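Local coordinates for protein glycosyl hydrolase (Bacteroides ovatus, PDB 3QC2) that is of unknown function but has the five-bladed beta-propeller fold expected of its clan of glycosyl hydrolases, at residues Gly178-Ser183 with Trp206-Val211; Gly241-His246 with Asp303-Arg308; Leu247-Pro252 with Thr323-Gly328. All blocks are in the same frame, centred on the assembly; numbering follows the deposited sequence.

Contact 1. Residues Gly178-Ser183 with Trp206-Val211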
loop_
_atom_site.group_PDB
_atom_site.type_symbol
_atom_site.label_atom_id
_atom_site.label_comp_id
_atom_site.label_asym_id
_atom_site.label_seq_id
_atom_site.Cartn_x
_atom_site.Cartn_y
_atom_site.Cartn_z
ATOM N N GLY A 178 2.732 0.303 17.720
ATOM C CA GLY A 178 3.527 0.251 16.512
ATOM C C GLY A 178 2.657 -0.350 15.424
ATOM O O GLY A 178 2.202 -1.484 15.556
ATOM N N CYS A 179 2.400 0.402 14.358
ATOM C CA CYS A 179 1.524 -0.094 13.297
ATOM C C CYS A 179 1.735 0.605 11.979
ATOM O O CYS A 179 2.346 1.671 11.912
ATOM C CB CYS A 179 0.050 0.044 13.733
ATOM S SG CYS A 179 -0.417 1.740 14.264
ATOM N N LYS A 180 1.216 -0.012 10.929
ATOM C CA LYS A 180 1.323 0.519 9.579
ATOM C C LYS A 180 0.389 -0.221 8.619
ATOM O O LYS A 180 -0.269 -1.203 9.002
ATOM C CB LYS A 180 2.773 0.408 9.077
ATOM C CG LYS A 180 3.364 -1.008 9.174
ATOM C CD LYS A 180 4.755 -1.118 8.506
ATOM C CE LYS A 180 5.832 -0.336 9.243
ATOM N NZ LYS A 180 7.185 -0.491 8.591
ATOM N N SER A 181 0.309 0.287 7.385
ATOM C CA SER A 181 -0.441 -0.357 6.297
ATOM C C SER A 181 -1.956 -0.485 6.516
ATOM O O SER A 181 -2.432 -1.522 6.962
ATOM C CB SER A 181 0.164 -1.743 6.023
ATOM O OG SER A 181 1.568 -1.649 5.876
ATOM N N GLY A 182 -2.699 0.563 6.158
ATOM C CA GLY A 182 -4.158 0.578 6.300
ATOM C C GLY A 182 -4.899 0.560 4.960
ATOM O O GLY A 182 -4.752 1.478 4.152
ATOM N N SER A 183 -5.716 -0.482 4.747
ATOM C CA SER A 183 -6.503 -0.642 3.511
ATOM C C SER A 183 -7.995 -0.393 3.754
ATOM O O SER A 183 -8.731 -1.297 4.156
ATOM C CB SER A 183 -6.303 -2.041 2.946
ATOM O OG SER A 183 -4.943 -2.260 2.669
ATOM N N TRP A 206 -6.025 -3.525 8.417
ATOM C CA TRP A 206 -4.692 -2.962 8.625
ATOM C C TRP A 206 -3.754 -3.951 9.286
ATOM O O TRP A 206 -4.203 -4.938 9.887
ATOM C CB TRP A 206 -4.774 -1.694 9.491
ATOM C CG TRP A 206 -5.215 -1.954 10.922
ATOM C CD1 TRP A 206 -6.491 -2.006 11.385
ATOM C CD2 TRP A 206 -4.372 -2.183 12.053
ATOM N NE1 TRP A 206 -6.502 -2.263 12.729
ATOM C CE2 TRP A 206 -5.215 -2.378 13.167
ATOM C CE3 TRP A 206 -2.988 -2.255 12.233
ATOM C CZ2 TRP A 206 -4.715 -2.639 14.458
ATOM C CZ3 TRP A 206 -2.486 -2.521 13.524
ATOM C CH2 TRP A 206 -3.353 -2.708 14.612
ATOM N N GLY A 207 -2.452 -3.679 9.177
ATOM C CA GLY A 207 -1.430 -4.493 9.824
ATOM C C GLY A 207 -0.352 -5.045 8.921
ATOM O O GLY A 207 -0.519 -5.121 7.680
ATOM N N GLU A 208 0.749 -5.444 9.561
ATOM C CA GLU A 208 1.920 -6.018 8.901
ATOM C C GLU A 208 2.114 -7.471 9.318
ATOM O O GLU A 208 2.209 -8.360 8.465
ATOM C CB GLU A 208 3.176 -5.220 9.285
ATOM C CG GLU A 208 4.476 -5.728 8.626
ATOM C CD GLU A 208 5.733 -4.970 9.088
ATOM O OE1 GLU A 208 5.828 -4.616 10.299
ATOM O OE2 GLU A 208 6.629 -4.757 8.245
ATOM N N GLU A 209 2.190 -7.701 10.638
ATOM C CA GLU A 209 2.409 -9.057 11.207
ATOM C C GLU A 209 1.142 -9.898 11.210
ATOM O O GLU A 209 1.211 -11.124 11.253
ATOM C CB GLU A 209 2.952 -8.959 12.628
ATOM C CG GLU A 209 4.250 -8.181 12.732
ATOM C CD GLU A 209 4.812 -8.119 14.142
ATOM O OE1 GLU A 209 4.213 -8.715 15.064
ATOM O OE2 GLU A 209 5.874 -7.466 14.323
ATOM N N HIS A 210 -0.014 -9.235 11.219
ATOM C CA HIS A 210 -1.326 -9.915 11.159
ATOM C C HIS A 210 -2.283 -8.982 10.504
ATOM O O HIS A 210 -2.039 -7.781 10.463
ATOM C CB HIS A 210 -1.866 -10.240 12.549
ATOM C CG HIS A 210 -0.935 -11.032 13.392
ATOM N ND1 HIS A 210 -0.867 -12.410 13.336
ATOM C CD2 HIS A 210 -0.042 -10.648 14.333
ATOM C CE1 HIS A 210 0.041 -12.837 14.195
ATOM N NE2 HIS A 210 0.555 -11.787 14.815
ATOM N N VAL A 211 -3.370 -9.513 9.967
ATOM C CA VAL A 211 -4.381 -8.674 9.393
ATOM C C VAL A 211 -5.381 -8.393 10.492
ATOM O O VAL A 211 -6.022 -9.308 11.019
ATOM C CB VAL A 211 -5.054 -9.302 8.194
ATOM C CG1 VAL A 211 -6.200 -8.374 7.667
ATOM C CG2 VAL A 211 -4.023 -9.567 7.097
#
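Cys-179 and Trp-206 touch through CB of Cys-179 and CZ3 of Trp-206, 3.6 Å apart, the cysteine approaching the indole obliquely. Cys-179 SG stays farther off and also views the six-membered ring at a slant, a loose sulfur-aromatic contact. The indole is brought here by its first torsion, which sets CG between the backbone N and the carbonyl carbon (chi1 67°). Phe-212 stacks on the ring and Phe-166 meets it at an incline.

Beside this apolar patch runs the backbone. Gly-182 and Trp-206 form an antiparallel non-hydrogen-bonded pair, their CA atoms 4.3 Å apart, at the point in the propeller's mixed sheet where the antiparallel pairing of strands 182-189 and 201-206 runs out. One residue on, Gly-207, whose backbone angles by themselves call for glycine, donates from N to Ser-181 O at 3.1 Å with an N-H...O angle of 151°, and makes a weak second bond from N to Lys-180 O at 3.3 Å. The same Ser-181 carbonyl takes a CA-H...O contact from Trp-206 CA to Ser-181 O at 3.2 Å, so it is approached by both an amide and a carbon of the turning chain.

Away from the indole, the side chains of Lys-180 and Glu-208 slant across one another. The lysine bends at chi3, and its CD packs 4.0 Å from Glu-208 CD. Lys-180 NZ and Glu-208 OE2 stay 4.3 Å apart, beyond a salt bridge. Ser-181 sends its OG out of the contact to Glu-249 OE2.

The chemistry is thus divided: one sound amide bond with a weak second arm holds the backbone where strand 201-206 gives way to its loop, an aromatic patch flanks it, and the charged pair probably adds only a diffuse attraction.

Contact 2. Residues Gly241-His246 with Asp303-Arg308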
loop_
_atom_site.group_PDB
_atom_site.type_symbol
_atom_site.label_atom_id
_atom_site.label_comp_id
_atom_site.label_asym_id
_atom_site.label_seq_id
_atom_site.Cartn_x
_atom_site.Cartn_y
_atom_site.Cartn_z
ATOM N N GLY A 241 4.894 -22.932 5.799
ATOM C CA GLY A 241 4.964 -23.612 4.496
ATOM C C GLY A 241 4.419 -22.894 3.282
ATOM O O GLY A 241 4.310 -23.492 2.222
ATOM N N TYR A 242 4.081 -21.618 3.430
ATOM C CA TYR A 242 3.552 -20.809 2.315
ATOM C C TYR A 242 4.351 -19.518 2.156
ATOM O O TYR A 242 5.166 -19.163 3.020
ATOM C CB TYR A 242 2.081 -20.482 2.544
ATOM C CG TYR A 242 1.170 -21.660 2.456
ATOM C CD1 TYR A 242 0.979 -22.493 3.545
ATOM C CD2 TYR A 242 0.476 -21.934 1.288
ATOM C CE1 TYR A 242 0.125 -23.586 3.470
ATOM C CE2 TYR A 242 -0.368 -23.014 1.193
ATOM C CZ TYR A 242 -0.541 -23.840 2.283
ATOM O OH TYR A 242 -1.376 -24.905 2.188
ATOM N N PHE A 243 4.105 -18.816 1.049
ATOM C CA PHE A 243 4.800 -17.564 0.750
ATOM C C PHE A 243 4.527 -16.482 1.779
ATOM O O PHE A 243 5.357 -15.608 1.982
ATOM C CB PHE A 243 4.432 -17.050 -0.655
ATOM C CG PHE A 243 3.039 -16.466 -0.757
ATOM C CD1 PHE A 243 1.915 -17.297 -0.912
ATOM C CD2 PHE A 243 2.851 -15.088 -0.723
ATOM C CE1 PHE A 243 0.646 -16.764 -1.013
ATOM C CE2 PHE A 243 1.585 -14.548 -0.831
ATOM C CZ PHE A 243 0.468 -15.403 -0.974
ATOM N N ASP A 244 3.344 -16.522 2.406
ATOM C CA ASP A 244 2.982 -15.531 3.425
ATOM C C ASP A 244 3.129 -16.164 4.791
ATOM O O ASP A 244 2.155 -16.348 5.521
ATOM C CB ASP A 244 1.569 -14.943 3.182
ATOM C CG ASP A 244 0.459 -16.009 3.109
ATOM O OD1 ASP A 244 0.752 -17.207 2.763
ATOM O OD2 ASP A 244 -0.717 -15.623 3.378
ATOM N N SER A 245 4.387 -16.468 5.126
ATOM C CA SER A 245 4.760 -17.191 6.352
ATOM C C SER A 245 5.390 -16.357 7.462
ATOM O O SER A 245 5.480 -16.824 8.595
ATOM C CB SER A 245 5.718 -18.322 5.992
ATOM O OG SER A 245 6.741 -17.861 5.135
ATOM N N HIS A 246 5.855 -15.157 7.132
ATOM C CA HIS A 246 6.432 -14.262 8.124
ATOM C C HIS A 246 5.543 -13.038 8.342
ATOM O O HIS A 246 5.356 -12.606 9.470
ATOM C CB HIS A 246 7.846 -13.845 7.729
ATOM C CG HIS A 246 8.522 -12.983 8.750
ATOM N ND1 HIS A 246 8.685 -13.373 10.061
ATOM C CD2 HIS A 246 9.096 -11.759 8.648
ATOM C CE1 HIS A 246 9.316 -12.420 10.726
ATOM N NE2 HIS A 246 9.578 -11.430 9.890
ATOM N N ASP A 303 -3.460 -19.765 -2.176
ATOM C CA ASP A 303 -2.368 -20.605 -1.686
ATOM C C ASP A 303 -1.034 -20.280 -2.366
ATOM O O ASP A 303 0.010 -20.622 -1.858
ATOM C CB ASP A 303 -2.718 -22.092 -1.880
ATOM C CG ASP A 303 -3.871 -22.545 -0.982
ATOM O OD1 ASP A 303 -4.143 -21.872 0.074
ATOM O OD2 ASP A 303 -4.507 -23.562 -1.318
ATOM N N GLU A 304 -1.100 -19.625 -3.521
ATOM C CA GLU A 304 0.080 -19.227 -4.290
ATOM C C GLU A 304 -0.042 -17.732 -4.573
ATOM O O GLU A 304 -1.129 -17.248 -4.780
ATOM C CB GLU A 304 0.113 -19.981 -5.622
ATOM C CG GLU A 304 0.077 -21.496 -5.498
ATOM C CD GLU A 304 1.351 -22.075 -4.896
ATOM O OE1 GLU A 304 2.353 -21.340 -4.778
ATOM O OE2 GLU A 304 1.354 -23.273 -4.552
ATOM N N PRO A 305 1.080 -17.006 -4.586
ATOM C CA PRO A 305 0.979 -15.593 -4.890
ATOM C C PRO A 305 0.540 -15.396 -6.360
ATOM O O PRO A 305 0.924 -16.182 -7.230
ATOM C CB PRO A 305 2.398 -15.088 -4.654
ATOM C CG PRO A 305 3.249 -16.249 -4.931
ATOM C CD PRO A 305 2.476 -17.444 -4.470
ATOM N N PHE A 306 -0.287 -14.383 -6.610
ATOM C CA PHE A 306 -0.802 -14.105 -7.980
ATOM C C PHE A 306 0.129 -13.204 -8.747
ATOM O O PHE A 306 0.039 -13.119 -9.959
ATOM C CB PHE A 306 -2.193 -13.459 -7.926
ATOM C CG PHE A 306 -2.182 -12.013 -7.501
ATOM C CD1 PHE A 306 -2.252 -11.659 -6.140
ATOM C CD2 PHE A 306 -2.121 -10.992 -8.458
ATOM C CE1 PHE A 306 -2.249 -10.308 -5.741
ATOM C CE2 PHE A 306 -2.113 -9.652 -8.070
ATOM C CZ PHE A 306 -2.177 -9.307 -6.698
ATOM N N PHE A 307 1.014 -12.509 -8.022
ATOM C CA PHE A 307 1.975 -11.583 -8.612
ATOM C C PHE A 307 3.267 -11.653 -7.802
ATOM O O PHE A 307 3.243 -11.526 -6.585
ATOM C CB PHE A 307 1.396 -10.161 -8.589
ATOM C CG PHE A 307 2.141 -9.181 -9.443
ATOM C CD1 PHE A 307 1.889 -9.106 -10.814
ATOM C CD2 PHE A 307 3.067 -8.310 -8.889
ATOM C CE1 PHE A 307 2.571 -8.178 -11.634
ATOM C CE2 PHE A 307 3.752 -7.381 -9.702
ATOM C CZ PHE A 307 3.482 -7.329 -11.091
ATOM N N ARG A 308 4.391 -11.869 -8.489
ATOM C CA ARG A 308 5.711 -11.977 -7.830
ATOM C C ARG A 308 6.806 -11.423 -8.741
ATOM O O ARG A 308 6.541 -11.127 -9.911
ATOM C CB ARG A 308 6.000 -13.432 -7.473
ATOM C CG ARG A 308 6.128 -14.375 -8.664
ATOM C CD ARG A 308 6.286 -15.797 -8.187
ATOM N NE ARG A 308 6.434 -16.747 -9.280
ATOM C CZ ARG A 308 7.594 -17.068 -9.866
ATOM N NH1 ARG A 308 8.754 -16.498 -9.486
ATOM N NH2 ARG A 308 7.599 -17.956 -10.855
HETATM O O HOH W 1 3.162 -20.686 -1.030
#
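Asp-303 O is met by a water and by the ring edges of Tyr-242 and Phe-243. The water donates to Asp-303 O at 3.3 Å and accepts a hydrogen bond from Phe-243 N, 3.0 Å away. Two aromatic edges close in as well: CD2 of Tyr-242 comes to 3.4 Å from Asp-303 O and CD1 of Phe-243 to 3.9 Å, with the oxygen near the plane of both rings. The carbonyl therefore faces ring C-H groups, and the water supplies the bridge across a contact with no direct hydrogen bond.

Tyr-242 and Asp-303 lie side by side and point the same way, the phenol ring turned 50° from the carboxylate. Their side chains touch lightly, CE2 of Tyr-242 to CB of Asp-303 at 4.0 Å. Arg-239 serves both, making a cation-pi contact with the tyrosine ring and forming a salt bridge with Asp-303 OD1.

Phe-243 does the apolar work. Its CG sits between the backbone N and the carbonyl carbon (chi1 74°), which swings the ring over to Pro-305. The proline slides past in the opposite direction across one face: CB stands 3.9 Å from the centroid of the Phe-243 ring, only 11° off its normal, a CH-pi contact, while CD packs against Phe-243 CD1 at 3.6 Å. Toward the rim of the other face lies Asp-244 OD1, a carboxylate oxygen held by Arg-239.

In the fold, two loops meet here, one leading into strand 247-257 and one running from strand 298-301 toward strand 324-332. Pro-305 also rests on Ala-284 of strand 283-290, and just beyond it Phe-306 and Phe-307 pack on both that strand and strand 324-332.

Contact 3. Residues Leu247-Pro252 with Thr323-Gly328; sequences LTECGP and TVFIEG
Pro-252 lies against the backbone of Glu-327: its CA makes a CA-H...O contact with Glu-327 O at 3.3 Å, and its CB is 3.4 Å from the same oxygen. Next to it Gly-251, which has no side chain, comes in by its CA to 3.4 Å from Ile-326 O. The proline's CD then touches Ile-326 CG1 at 3.9 Å, the two side chains slanting across each other.

Glu-249 meets Phe-325 differently. Both chains leave with CG opposite the backbone N (chi1 -174° and -169°) and cross at about a right angle, the carboxylate turned 79° from the ring. OE1 of Glu-249 stands at the ring's edge, 3.5 Å from CE1 of Phe-325, while CD lies 3.7 Å from CZ. Glu-327 OE1 lies at the edge of this ring too.

Farther out, Ser-181 OG bonds Glu-249 OE2, and Tyr-283 meets the Phe-325 ring edge-to-face. Arg-125 binds the carbonyls of Cys-250 and Gly-251, and Ser-183 OG reaches those of Gly-251 and Pro-252. On the other strand, a classic beta bulge at Glu-327 and Gly-328 interrupts the regular pairing with strand 335-342.

No conventional hydrogen bond joins strands 247-257 and 324-332 here, in a buried contact whose centre is about 5 Å from that of the chain. Two sheets of the propeller meet through C-H groups facing carbonyl and carboxylate oxygens, an attraction probably weak and electrostatic, plus a small apolar touch.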
loop_
_atom_site.group_PDB
_atom_site.type_symbol
_atom_site.label_atom_id
_atom_site.label_comp_id
_atom_site.label_asym_id
_atom_site.label_seq_id
_atom_site.Cartn_x
_atom_site.Cartn_y
_atom_site.Cartn_z
ATOM N N LEU A 247 4.997 -12.494 7.253
ATOM C CA LEU A 247 4.129 -11.327 7.318
ATOM C C LEU A 247 2.955 -11.433 6.370
ATOM O O LEU A 247 3.062 -12.013 5.309
ATOM C CB LEU A 247 4.919 -10.082 6.942
ATOM C CG LEU A 247 6.139 -9.707 7.771
ATOM C CD1 LEU A 247 6.816 -8.466 7.144
ATOM C CD2 LEU A 247 5.773 -9.448 9.237
ATOM N N THR A 248 1.826 -10.876 6.785
ATOM C CA THR A 248 0.630 -10.763 5.946
ATOM C C THR A 248 0.294 -9.300 6.022
ATOM O O THR A 248 -0.460 -8.870 6.906
ATOM C CB THR A 248 -0.563 -11.638 6.460
ATOM O OG1 THR A 248 -0.811 -11.366 7.853
ATOM C CG2 THR A 248 -0.275 -13.147 6.260
ATOM N N GLU A 249 0.879 -8.513 5.116
ATOM C CA GLU A 249 0.730 -7.053 5.156
ATOM C C GLU A 249 -0.239 -6.492 4.114
ATOM O O GLU A 249 -0.110 -6.752 2.916
ATOM C CB GLU A 249 2.100 -6.400 5.024
ATOM C CG GLU A 249 2.102 -4.894 5.197
ATOM C CD GLU A 249 3.497 -4.350 5.453
ATOM O OE1 GLU A 249 4.490 -5.078 5.157
ATOM O OE2 GLU A 249 3.612 -3.202 5.965
ATOM N N CYS A 250 -1.194 -5.699 4.599
ATOM C CA CYS A 250 -2.212 -5.101 3.780
ATOM C C CYS A 250 -1.613 -4.319 2.599
ATOM O O CYS A 250 -0.657 -3.577 2.762
ATOM C CB CYS A 250 -3.084 -4.177 4.634
ATOM S SG CYS A 250 -4.106 -5.021 5.835
ATOM N N GLY A 251 -2.183 -4.521 1.418
ATOM C CA GLY A 251 -1.730 -3.844 0.200
ATOM C C GLY A 251 -2.609 -2.636 -0.087
ATOM O O GLY A 251 -2.780 -1.776 0.776
ATOM N N PRO A 252 -3.177 -2.557 -1.301
ATOM C CA PRO A 252 -4.048 -1.423 -1.611
ATOM C C PRO A 252 -5.404 -1.525 -0.878
ATOM O O PRO A 252 -5.646 -2.520 -0.177
ATOM C CB PRO A 252 -4.222 -1.518 -3.132
ATOM C CG PRO A 252 -3.929 -2.881 -3.478
ATOM C CD PRO A 252 -3.048 -3.481 -2.436
ATOM N N THR A 323 11.860 -8.406 -5.360
ATOM C CA THR A 323 10.791 -8.303 -4.385
ATOM C C THR A 323 9.751 -7.236 -4.891
ATOM O O THR A 323 10.143 -6.208 -5.473
ATOM C CB THR A 323 11.356 -7.969 -2.967
ATOM O OG1 THR A 323 10.316 -8.016 -2.001
ATOM C CG2 THR A 323 11.984 -6.625 -2.940
ATOM N N VAL A 324 8.448 -7.522 -4.725
ATOM C CA VAL A 324 7.379 -6.579 -5.138
ATOM C C VAL A 324 6.421 -6.313 -3.976
ATOM O O VAL A 324 6.083 -7.219 -3.236
ATOM C CB VAL A 324 6.574 -7.067 -6.383
ATOM C CG1 VAL A 324 7.466 -7.101 -7.607
ATOM C CG2 VAL A 324 5.925 -8.424 -6.131
ATOM N N PHE A 325 5.992 -5.064 -3.835
ATOM C CA PHE A 325 5.101 -4.658 -2.745
ATOM C C PHE A 325 3.909 -3.863 -3.321
ATOM O O PHE A 325 4.053 -2.681 -3.662
ATOM C CB PHE A 325 5.902 -3.830 -1.741
ATOM C CG PHE A 325 5.189 -3.563 -0.459
ATOM C CD1 PHE A 325 5.160 -4.524 0.537
ATOM C CD2 PHE A 325 4.579 -2.356 -0.231
ATOM C CE1 PHE A 325 4.515 -4.289 1.746
ATOM C CE2 PHE A 325 3.932 -2.109 0.972
ATOM C CZ PHE A 325 3.901 -3.083 1.964
ATOM N N ILE A 326 2.742 -4.528 -3.451
ATOM C CA ILE A 326 1.539 -3.881 -4.026
ATOM C C ILE A 326 0.930 -2.920 -3.031
ATOM O O ILE A 326 0.868 -3.205 -1.827
ATOM C CB ILE A 326 0.475 -4.898 -4.577
ATOM C CG1 ILE A 326 -0.089 -5.806 -3.480
ATOM C CG2 ILE A 326 1.077 -5.741 -5.686
ATOM C CD1 ILE A 326 -1.256 -6.699 -3.962
ATOM N N GLU A 327 0.482 -1.770 -3.528
ATOM C CA GLU A 327 -0.014 -0.714 -2.643
ATOM C C GLU A 327 -1.013 0.275 -3.277
ATOM O O GLU A 327 -1.823 0.885 -2.550
ATOM C CB GLU A 327 1.205 0.032 -2.102
ATOM C CG GLU A 327 0.954 1.016 -0.990
ATOM C CD GLU A 327 2.273 1.486 -0.343
ATOM O OE1 GLU A 327 3.256 0.738 -0.383
ATOM O OE2 GLU A 327 2.310 2.586 0.205
ATOM N N GLY A 328 -0.948 0.448 -4.604
ATOM C CA GLY A 328 -1.856 1.361 -5.334
ATOM C C GLY A 328 -2.653 0.595 -6.366
ATOM O O GLY A 328 -2.148 -0.375 -6.966
#

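Following the chain, contact 1 closes first, tying the start of strand 182-189 to the loop after strand 201-206 around a mostly strand-built excursion of 22 residues. It is complete before the other two begin. Residues 241-246 then open contact 2, and 247-252, directly after them, open contact 3. Their partners return in the same order, 303-308 and then 323-328, so these two loops cross. Contacts 1 and 3 touch, for strands 182-189 and 247-257 are neighbours in one sheet; contact 3 joins that sheet to the one containing strand 324-332. Contact 2 lies farther out, its centre about 12 Å from that of contact 3, which it meets through Phe-306 and Ile-326.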